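Local atomic coordinates of translation initiation factor eIF2b-like protein (Chaetomium thermophilum, PDB entry 4ZEM), a protein that serves as the beta subunit of eIF2B and probably contributes to guanine nucleotide exchange on the initiation factor eIF2. Residues D178-A182 / K202-F207; Y194-P200 / T218-L224; V301-V307 / V357-N363. All coordinates share one frame; numbering follows the deposited sequence. Where two conformers were deposited one is given.

How the contacts relate
Followed from the N terminus, the chain leaves helix 154-182, passes through the short helix 185-188 and strand 194-198, and enters helix 202-214, whose first turns fold back on residues 178-182 in contact 1. Contact 2 opens inside that loop and closes beyond it, when strand 218-222 pairs with strand 194-198, so the two contacts cross along the sequence. Contact 3 follows in series, closing a 49-residue loop by pairing strand 301-304 with strand 359-362. Contacts 2 and 3 share one mixed sheet without touching. Contact 1 packs against contact 3 through Ile181 and Phe207, tying the long helix to the sheet.

Contact 1 of 3, residues D178-A182 / K202-F207; sequences DDQIA and KTVERF
Polar pairing centres on Asp178, whose carboxylate enters between Thr203 and Arg206 of the adjoining helix. The Thr203 hydroxyl donates from OG1 to Asp178 OD1 at 2.5 Å, reaching the syn side of the oxygen from 31° out of the carboxylate plane. Asp178 OD2 meets the edge of the Arg206 guanidinium in a salt bridge to NH2, but its detailed geometry is doubtful, since Arg206 was modelled in two conformers and the separation is too short to be taken literally. A water joins the backbones, donating to Asp178 O at 2.7 Å and to Thr203 O at 2.9 Å. Both carbonyls also accept an amide within their own helix, from Ala182 N and Phe207 N.

Apolar contact continues alongside, from Thr203 to Phe207. Ile181 divides its branches: CD1 meets Thr203 CG2 at 4.0 Å, whereas CG2 lies 4.1 Å from Phe207 CD1. Having CG anti to the backbone N (chi1 -178°), the Phe207 ring extends past the Ile181 backbone and receives Ile181 O at its edge, in plane. Close by, the Ala182 methyl CB rests 3.8 Å from Arg206 O.

The axes of segments 178-182 and 202-207 cross at -44°, 8.7 Å apart at their closest. They lie over the sheet together, Ile181 and Phe207 both reaching Leu304 of strand 301-304 and Leu361 of strand 359-362, while Phe207 also packs on helix 185-188.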
loop_
_atom_site.group_PDB
_atom_site.type_symbol
_atom_site.label_atom_id
_atom_site.label_comp_id
_atom_site.label_asym_id
_atom_site.label_seq_id
_atom_site.Cartn_x
_atom_site.Cartn_y
_atom_site.Cartn_z
ATOM N N ASP A 178 -8.658 1.020 -3.264
ATOM C CA ASP A 178 -9.270 2.347 -3.391
ATOM C C ASP A 178 -10.802 2.293 -3.402
ATOM O O ASP A 178 -11.466 3.107 -2.757
ATOM C CB ASP A 178 -8.768 3.052 -4.655
ATOM C CG ASP A 178 -7.387 3.664 -4.470
ATOM O OD1 ASP A 178 -6.869 3.625 -3.336
ATOM O OD2 ASP A 178 -6.828 4.202 -5.452
ATOM N N ASP A 179 -11.355 1.333 -4.136
ATOM C CA ASP A 179 -12.803 1.156 -4.194
ATOM C C ASP A 179 -13.360 0.694 -2.856
ATOM O O ASP A 179 -14.461 1.076 -2.468
ATOM C CB ASP A 179 -13.188 0.165 -5.289
ATOM C CG ASP A 179 -12.999 0.741 -6.682
ATOM O OD1 ASP A 179 -12.970 1.987 -6.809
ATOM O OD2 ASP A 179 -12.889 -0.048 -7.646
ATOM N N GLN A 180 -12.624 -0.168 -2.171
ATOM C CA GLN A 180 -13.076 -0.641 -0.874
ATOM C C GLN A 180 -13.074 0.503 0.130
ATOM O O GLN A 180 -14.004 0.639 0.923
ATOM C CB GLN A 180 -12.220 -1.807 -0.396
ATOM C CG GLN A 180 -12.571 -3.096 -1.098
ATOM C CD GLN A 180 -11.572 -4.192 -0.833
ATOM O OE1 GLN A 180 -10.460 -3.936 -0.375
ATOM N NE2 GLN A 180 -11.953 -5.424 -1.141
ATOM N N ILE A 181 -12.036 1.333 0.084
ATOM C CA ILE A 181 -11.972 2.505 0.949
ATOM C C ILE A 181 -13.128 3.458 0.624
ATOM O O ILE A 181 -13.798 3.974 1.526
ATOM C CB ILE A 181 -10.622 3.230 0.801
ATOM C CG1 ILE A 181 -9.492 2.349 1.357
ATOM C CG2 ILE A 181 -10.658 4.576 1.505
ATOM C CD1 ILE A 181 -8.095 2.899 1.132
ATOM N N ALA A 182 -13.392 3.641 -0.669
ATOM C CA ALA A 182 -14.464 4.524 -1.127
ATOM C C ALA A 182 -15.862 4.024 -0.751
ATOM O O ALA A 182 -16.797 4.813 -0.721
ATOM C CB ALA A 182 -14.375 4.726 -2.637
ATOM N N LYS A 202 -4.826 9.817 -5.843
ATOM C CA LYS A 202 -5.848 9.034 -6.542
ATOM C C LYS A 202 -6.844 8.373 -5.606
ATOM O O LYS A 202 -8.034 8.303 -5.912
ATOM C CB LYS A 202 -5.208 7.965 -7.425
ATOM C CG LYS A 202 -4.871 8.438 -8.818
ATOM C CD LYS A 202 -6.176 8.724 -9.556
ATOM C CE LYS A 202 -5.947 9.296 -10.941
ATOM N NZ LYS A 202 -7.228 9.374 -11.699
ATOM N N THR A 203 -6.354 7.889 -4.471
ATOM C CA THR A 203 -7.209 7.247 -3.487
ATOM C C THR A 203 -8.246 8.229 -2.949
ATOM O O THR A 203 -9.418 7.887 -2.820
ATOM C CB THR A 203 -6.383 6.674 -2.328
ATOM O OG1 THR A 203 -5.496 5.680 -2.842
ATOM C CG2 THR A 203 -7.292 6.038 -1.281
ATOM N N VAL A 204 -7.813 9.452 -2.657
ATOM C CA VAL A 204 -8.716 10.484 -2.170
ATOM C C VAL A 204 -9.702 10.895 -3.267
ATOM O O VAL A 204 -10.893 11.097 -3.005
ATOM C CB VAL A 204 -7.945 11.729 -1.680
ATOM C CG1 VAL A 204 -8.915 12.802 -1.204
ATOM C CG2 VAL A 204 -6.984 11.352 -0.564
ATOM N N GLU A 205 -9.211 10.994 -4.496
ATOM C CA GLU A 205 -10.068 11.358 -5.616
ATOM C C GLU A 205 -11.190 10.333 -5.793
ATOM O O GLU A 205 -12.351 10.706 -5.951
ATOM C CB GLU A 205 -9.251 11.486 -6.906
ATOM C CG GLU A 205 -8.260 12.654 -6.909
ATOM C CD GLU A 205 -7.528 12.816 -8.238
ATOM O OE1 GLU A 205 -7.974 12.222 -9.245
ATOM O OE2 GLU A 205 -6.499 13.526 -8.272
ATOM N N ARG A 206 -10.850 9.049 -5.746
ATOM C CA ARG A 206 -11.854 8.005 -5.912
ATOM C C ARG A 206 -12.840 8.020 -4.746
ATOM O O ARG A 206 -14.026 7.735 -4.923
ATOM C CB ARG A 206 -11.192 6.631 -6.048
ATOM C CG ARG A 206 -10.331 6.484 -7.304
ATOM C CD ARG A 206 -10.075 5.023 -7.640
ATOM N NE ARG A 206 -9.201 4.861 -8.800
ATOM C CZ ARG A 206 -7.945 4.426 -8.738
ATOM N NH1 ARG A 206 -7.224 4.310 -9.844
ATOM N NH2 ARG A 206 -7.407 4.100 -7.570
ATOM N N PHE A 207 -12.344 8.373 -3.563
ATOM C CA PHE A 207 -13.172 8.501 -2.379
ATOM C C PHE A 207 -14.170 9.662 -2.506
ATOM O O PHE A 207 -15.366 9.500 -2.238
ATOM C CB PHE A 207 -12.262 8.695 -1.170
ATOM C CG PHE A 207 -12.985 8.801 0.143
ATOM C CD1 PHE A 207 -13.313 7.661 0.859
ATOM C CD2 PHE A 207 -13.295 10.039 0.684
ATOM C CE1 PHE A 207 -13.958 7.751 2.078
ATOM C CE2 PHE A 207 -13.932 10.134 1.905
ATOM C CZ PHE A 207 -14.271 8.992 2.604
HETATM O O HOH W 1 -10.907 5.630 -1.839
#

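Contact 2 of 3, residues Y194-P200 / T218-L224; sequences YVLAYQP and TVILASL
Leu196 and Ile220 meet at the apolar centre of this parallel strand pair, crossing at about a right angle with Leu196 CD2 3.6 Å from Ile220 CG2. Leu196 CG stands anti to the backbone N (chi1 -180°), which carries CD2 across to the second strand, where it also lies against the Ala222 methyl. Ile220 sends its other branch back, placing CD1 3.7 Å from Tyr194 CD1. Helix 258-261 covers this face through Tyr261 and Leu258. On the reverse face, Ala197 sits near Val219 and Leu221, and Leu221 CD2 comes 3.6 Å from Pro200 CG; Leu239 of helix 237-246 touches both Leu221 and Pro200.

Thr218 closes the apolar row at one end, its CB lying over the face of the Tyr194 ring in a CH-pi contact, 4.0 Å from the centroid. Their hydroxyls share a water, and Arg264 makes a cation-pi contact with the same ring. At the far end Leu224 CG, in a poorly ordered residue, lies near the edge of the Tyr198 ring, in its plane, while Tyr198 OH bonds to Ser285 O.

The backbones are joined by hydrogen bonds donated alternately by the two strands: Val195 N to Thr218 O, Ile220 N to Val195 O at 2.7 Å and 176°, Ala197 N to Ile220 O, then a weak bond of 3.3 Å from Ala222 N to Ala197 O. Gln199 N adds a last one to Ala222 O. Beyond it Gln199 NE2 approaches Ser223 OG at 2.9 Å, a hydroxyl already bonded to Asn225 O.

Backbone hydrogen bonds thus fix the register while apolar side chains pack on both faces and polar groups gather at the ends, as expected for a parallel beta-alpha-beta pair inside a Rossmann-like sheet.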
loop_
_atom_site.group_PDB
_atom_site.type_symbol
_atom_site.label_atom_id
_atom_site.label_comp_id
_atom_site.label_asym_id
_atom_site.label_seq_id
_atom_site.Cartn_x
_atom_site.Cartn_y
_atom_site.Cartn_z
ATOM N N TYR A 194 -18.379 20.314 4.719
ATOM C CA TYR A 194 -17.278 21.050 4.117
ATOM C C TYR A 194 -16.024 20.230 4.363
ATOM O O TYR A 194 -15.535 20.149 5.495
ATOM C CB TYR A 194 -17.175 22.441 4.726
ATOM C CG TYR A 194 -17.850 23.501 3.900
ATOM C CD1 TYR A 194 -17.152 24.618 3.451
ATOM C CD2 TYR A 194 -19.207 23.411 3.611
ATOM C CE1 TYR A 194 -17.789 25.606 2.712
ATOM C CE2 TYR A 194 -19.847 24.378 2.852
ATOM C CZ TYR A 194 -19.139 25.473 2.411
ATOM O OH TYR A 194 -19.792 26.430 1.675
ATOM N N VAL A 195 -15.511 19.623 3.298
ATOM C CA VAL A 195 -14.411 18.674 3.418
ATOM C C VAL A 195 -13.132 19.252 2.847
ATOM O O VAL A 195 -13.044 19.557 1.656
ATOM C CB VAL A 195 -14.739 17.348 2.686
ATOM C CG1 VAL A 195 -13.560 16.392 2.736
ATOM C CG2 VAL A 195 -15.983 16.707 3.280
ATOM N N LEU A 196 -12.119 19.355 3.696
ATOM C CA LEU A 196 -10.844 19.904 3.276
ATOM C C LEU A 196 -9.950 18.745 2.836
ATOM O O LEU A 196 -9.612 17.867 3.629
ATOM C CB LEU A 196 -10.224 20.729 4.416
ATOM C CG LEU A 196 -8.873 21.456 4.300
ATOM C CD1 LEU A 196 -7.676 20.533 4.429
ATOM C CD2 LEU A 196 -8.785 22.301 3.035
ATOM N N ALA A 197 -9.596 18.734 1.557
ATOM C CA ALA A 197 -8.725 17.695 1.019
ATOM C C ALA A 197 -7.364 18.285 0.725
ATOM O O ALA A 197 -7.218 19.110 -0.181
ATOM C CB ALA A 197 -9.320 17.086 -0.242
ATOM N N TYR A 198 -6.354 17.838 1.462
ATOM C CA TYR A 198 -5.034 18.427 1.312
ATOM C C TYR A 198 -4.248 17.592 0.315
ATOM O O TYR A 198 -4.024 16.404 0.543
ATOM C CB TYR A 198 -4.307 18.508 2.657
ATOM C CG TYR A 198 -2.912 19.066 2.543
ATOM C CD1 TYR A 198 -2.690 20.432 2.695
ATOM C CD2 TYR A 198 -1.822 18.248 2.264
ATOM C CE1 TYR A 198 -1.426 20.971 2.578
ATOM C CE2 TYR A 198 -0.545 18.782 2.147
ATOM C CZ TYR A 198 -0.358 20.147 2.305
ATOM O OH TYR A 198 0.897 20.701 2.196
ATOM N N GLN A 199 -3.860 18.224 -0.795
ATOM C CA GLN A 199 -3.153 17.558 -1.897
ATOM C C GLN A 199 -3.666 16.154 -2.208
ATOM O O GLN A 199 -2.924 15.187 -2.066
ATOM C CB GLN A 199 -1.654 17.482 -1.607
ATOM C CG GLN A 199 -0.980 18.823 -1.413
ATOM C CD GLN A 199 0.482 18.780 -1.813
ATOM O OE1 GLN A 199 0.938 17.813 -2.423
ATOM N NE2 GLN A 199 1.221 19.832 -1.483
ATOM N N PRO A 200 -4.937 16.043 -2.623
ATOM C CA PRO A 200 -5.545 14.723 -2.831
ATOM C C PRO A 200 -4.815 13.836 -3.843
ATOM O O PRO A 200 -4.477 14.270 -4.945
ATOM C CB PRO A 200 -6.960 15.066 -3.332
ATOM C CG PRO A 200 -6.869 16.449 -3.846
ATOM C CD PRO A 200 -5.865 17.134 -2.971
ATOM N N THR A 218 -19.391 19.934 -0.130
ATOM C CA THR A 218 -18.384 20.831 -0.679
ATOM C C THR A 218 -16.969 20.329 -0.407
ATOM O O THR A 218 -16.644 19.935 0.714
ATOM C CB THR A 218 -18.555 22.258 -0.097
ATOM O OG1 THR A 218 -19.866 22.746 -0.413
ATOM C CG2 THR A 218 -17.523 23.212 -0.663
ATOM N N VAL A 219 -16.122 20.374 -1.427
ATOM C CA VAL A 219 -14.733 19.969 -1.267
ATOM C C VAL A 219 -13.802 21.169 -1.397
ATOM O O VAL A 219 -13.860 21.918 -2.375
ATOM C CB VAL A 219 -14.349 18.892 -2.302
ATOM C CG1 VAL A 219 -12.863 18.573 -2.239
ATOM C CG2 VAL A 219 -15.161 17.646 -2.068
ATOM N N ILE A 220 -12.935 21.338 -0.405
ATOM C CA ILE A 220 -11.952 22.409 -0.423
ATOM C C ILE A 220 -10.578 21.814 -0.716
ATOM O O ILE A 220 -10.109 20.918 -0.009
ATOM C CB ILE A 220 -11.914 23.182 0.911
ATOM C CG1 ILE A 220 -13.288 23.779 1.242
ATOM C CG2 ILE A 220 -10.855 24.273 0.865
ATOM C CD1 ILE A 220 -14.167 22.874 2.086
ATOM N N LEU A 221 -9.965 22.271 -1.801
ATOM C CA LEU A 221 -8.663 21.763 -2.197
ATOM C C LEU A 221 -7.576 22.745 -1.781
ATOM O O LEU A 221 -7.556 23.893 -2.228
ATOM C CB LEU A 221 -8.627 21.513 -3.703
ATOM C CG LEU A 221 -9.650 20.499 -4.223
ATOM C CD1 LEU A 221 -9.722 20.563 -5.723
ATOM C CD2 LEU A 221 -9.275 19.096 -3.796
ATOM N N ALA A 222 -6.694 22.299 -0.895
ATOM C CA ALA A 222 -5.626 23.150 -0.395
ATOM C C ALA A 222 -4.262 22.506 -0.589
ATOM O O ALA A 222 -4.096 21.306 -0.374
ATOM C CB ALA A 222 -5.848 23.472 1.072
ATOM N N SER A 223 -3.291 23.300 -1.019
ATOM C CA SER A 223 -1.917 22.831 -1.065
ATOM C C SER A 223 -1.016 23.952 -0.584
ATOM O O SER A 223 -1.180 25.099 -0.997
ATOM C CB SER A 223 -1.533 22.403 -2.481
ATOM O OG SER A 223 -0.149 22.112 -2.560
ATOM N N LEU A 224 -0.062 23.638 0.282
ATOM C CA LEU A 224 0.858 24.675 0.733
ATOM C C LEU A 224 1.948 24.898 -0.311
ATOM O O LEU A 224 2.508 25.988 -0.416
ATOM C CB LEU A 224 1.455 24.319 2.098
ATOM C CG LEU A 224 0.417 24.263 3.227
ATOM C CD1 LEU A 224 1.050 23.863 4.555
ATOM C CD2 LEU A 224 -0.326 25.594 3.352
HETATM O O HOH W 2 -21.188 25.178 -0.701
#

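Contact 3 of 3, residues V301-V307 / V357-N363; sequences VIALCGV and VDVYLTN
Ile302, Val359 and Leu361 lie side by side on one face of two parallel strands, pointing the same way. Ile302 CG1 runs alongside Val359 CB, while its CG2 rests 4.0 Å from Leu361 CB. Leu304 continues the row in the same orientation, its CD1 4.0 Å from Leu361 CD2. Beneath them the strands exchange backbone hydrogen bonds, among them Ala303 N to Val359 O and Leu361 N to Ala303 O at 2.7 Å.

At each end a side chain crosses its partner at about a right angle. Asp358 turns its carboxylate back so that the anti lone pair of OD2 takes Val301 N at 2.7 Å, and Val301 O in turn accepts both Asp358 N and Val359 N. Asn363 accepts a backbone N-H at the other end: with CG between the backbone N and carbonyl carbon (chi1 38°), its OD1 receives Val307 N at 2.9 Å. A leucine in place of Asn363 would probably leave Val307 N without this acceptor and the Gly306-Val307 segment less firmly tied to strand 359-362.

This parallel pair of a Rossmann-like sheet is joined by a long connection, not a single-helix crossover. Strand 301-304 lies between 267-271 and 359-362, the latter bordered by antiparallel 365-367. Helices 154-182 and 202-214 pack on Leu304 and Leu361; on the other face, Ala303 and Tyr360 meet Leu281 of strand 281-284, and Tyr360 OH bonds to Gly279 O.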
loop_
_atom_site.group_PDB
_atom_site.type_symbol
_atom_site.label_atom_id
_atom_site.label_comp_id
_atom_site.label_asym_id
_atom_site.label_seq_id
_atom_site.Cartn_x
_atom_site.Cartn_y
_atom_site.Cartn_z
ATOM N N VAL A 301 -9.479 14.447 11.735
ATOM C CA VAL A 301 -8.469 14.200 10.725
ATOM C C VAL A 301 -8.594 12.754 10.287
ATOM O O VAL A 301 -8.470 11.841 11.101
ATOM C CB VAL A 301 -7.045 14.474 11.249
ATOM C CG1 VAL A 301 -6.021 14.084 10.208
ATOM C CG2 VAL A 301 -6.883 15.935 11.626
ATOM N N ILE A 302 -8.873 12.557 9.003
ATOM C CA ILE A 302 -9.088 11.222 8.462
ATOM C C ILE A 302 -7.979 10.882 7.478
ATOM O O ILE A 302 -7.716 11.630 6.526
ATOM C CB ILE A 302 -10.464 11.072 7.739
ATOM C CG1 ILE A 302 -11.639 11.391 8.664
ATOM C CG2 ILE A 302 -10.642 9.666 7.204
ATOM C CD1 ILE A 302 -12.103 12.826 8.616
ATOM N N ALA A 303 -7.343 9.738 7.701
ATOM C CA ALA A 303 -6.294 9.276 6.807
ATOM C C ALA A 303 -6.800 8.100 5.991
ATOM O O ALA A 303 -7.260 7.095 6.543
ATOM C CB ALA A 303 -5.060 8.879 7.592
ATOM N N LEU A 304 -6.722 8.239 4.673
ATOM C CA LEU A 304 -7.106 7.163 3.768
ATOM C C LEU A 304 -5.887 6.301 3.527
ATOM O O LEU A 304 -4.867 6.792 3.043
ATOM C CB LEU A 304 -7.642 7.707 2.444
ATOM C CG LEU A 304 -9.143 7.946 2.288
ATOM C CD1 LEU A 304 -9.732 8.651 3.490
ATOM C CD2 LEU A 304 -9.396 8.727 1.021
ATOM N N CYS A 305 -5.963 5.035 3.918
ATOM C CA CYS A 305 -4.857 4.111 3.690
ATOM C C CYS A 305 -5.304 2.658 3.577
ATOM O O CYS A 305 -6.008 2.149 4.445
ATOM C CB CYS A 305 -3.842 4.245 4.822
ATOM S SG CYS A 305 -4.636 4.384 6.440
ATOM N N GLY A 306 -4.850 1.979 2.533
ATOM C CA GLY A 306 -5.093 0.556 2.394
ATOM C C GLY A 306 -4.108 -0.179 3.279
ATOM O O GLY A 306 -3.026 0.337 3.565
ATOM N N VAL A 307 -4.489 -1.373 3.722
ATOM C CA VAL A 307 -3.677 -2.165 4.644
ATOM C C VAL A 307 -2.297 -2.505 4.067
ATOM O O VAL A 307 -1.320 -2.623 4.808
ATOM C CB VAL A 307 -4.431 -3.460 5.046
ATOM C CG1 VAL A 307 -3.572 -4.376 5.893
ATOM C CG2 VAL A 307 -5.711 -3.097 5.784
ATOM N N VAL A 357 -3.943 12.349 14.400
ATOM C CA VAL A 357 -4.833 11.556 13.543
ATOM C C VAL A 357 -6.039 10.978 14.286
ATOM O O VAL A 357 -5.889 10.369 15.335
ATOM C CB VAL A 357 -4.076 10.387 12.880
ATOM C CG1 VAL A 357 -5.002 9.619 11.941
ATOM C CG2 VAL A 357 -2.858 10.898 12.141
ATOM N N ASP A 358 -7.231 11.143 13.722
ATOM C CA ASP A 358 -8.443 10.646 14.370
ATOM C C ASP A 358 -8.913 9.306 13.820
ATOM O O ASP A 358 -9.204 8.387 14.578
ATOM C CB ASP A 358 -9.568 11.674 14.244
ATOM C CG ASP A 358 -9.272 12.943 15.008
ATOM O OD1 ASP A 358 -9.316 12.901 16.256
ATOM O OD2 ASP A 358 -8.982 13.976 14.364
ATOM N N VAL A 359 -8.989 9.197 12.500
ATOM C CA VAL A 359 -9.472 7.977 11.875
ATOM C C VAL A 359 -8.495 7.459 10.823
ATOM O O VAL A 359 -7.952 8.237 10.038
ATOM C CB VAL A 359 -10.845 8.193 11.202
ATOM C CG1 VAL A 359 -11.311 6.918 10.513
ATOM C CG2 VAL A 359 -11.871 8.660 12.209
ATOM N N TYR A 360 -8.263 6.149 10.830
ATOM C CA TYR A 360 -7.530 5.491 9.759
ATOM C C TYR A 360 -8.576 4.780 8.932
ATOM O O TYR A 360 -9.166 3.795 9.374
ATOM C CB TYR A 360 -6.500 4.494 10.295
ATOM C CG TYR A 360 -5.545 5.105 11.282
ATOM C CD1 TYR A 360 -5.879 5.197 12.630
ATOM C CD2 TYR A 360 -4.324 5.617 10.868
ATOM C CE1 TYR A 360 -5.021 5.768 13.537
ATOM C CE2 TYR A 360 -3.457 6.193 11.771
ATOM C CZ TYR A 360 -3.807 6.262 13.105
ATOM O OH TYR A 360 -2.947 6.833 14.011
ATOM N N LEU A 361 -8.829 5.286 7.738
ATOM C CA LEU A 361 -9.875 4.704 6.922
ATOM C C LEU A 361 -9.253 3.729 5.932
ATOM O O LEU A 361 -8.531 4.122 5.014
ATOM C CB LEU A 361 -10.683 5.800 6.218
ATOM C CG LEU A 361 -11.872 5.337 5.376
ATOM C CD1 LEU A 361 -12.702 4.356 6.145
ATOM C CD2 LEU A 361 -12.724 6.525 5.000
ATOM N N THR A 362 -9.563 2.452 6.124
ATOM C CA THR A 362 -8.920 1.376 5.377
ATOM C C THR A 362 -9.925 0.588 4.545
ATOM O O THR A 362 -11.131 0.793 4.655
ATOM C CB THR A 362 -8.194 0.396 6.332
ATOM O OG1 THR A 362 -9.163 -0.429 6.998
ATOM C CG2 THR A 362 -7.393 1.153 7.374
ATOM N N ASN A 363 -9.423 -0.329 3.729
ATOM C CA ASN A 363 -10.284 -1.218 2.951
ATOM C C ASN A 363 -11.189 -2.060 3.849
ATOM O O ASN A 363 -12.225 -2.559 3.410
ATOM C CB ASN A 363 -9.450 -2.129 2.056
ATOM C CG ASN A 363 -8.181 -2.601 2.729
ATOM O OD1 ASN A 363 -7.338 -1.795 3.131
ATOM N ND2 ASN A 363 -8.064 -3.909 2.911
#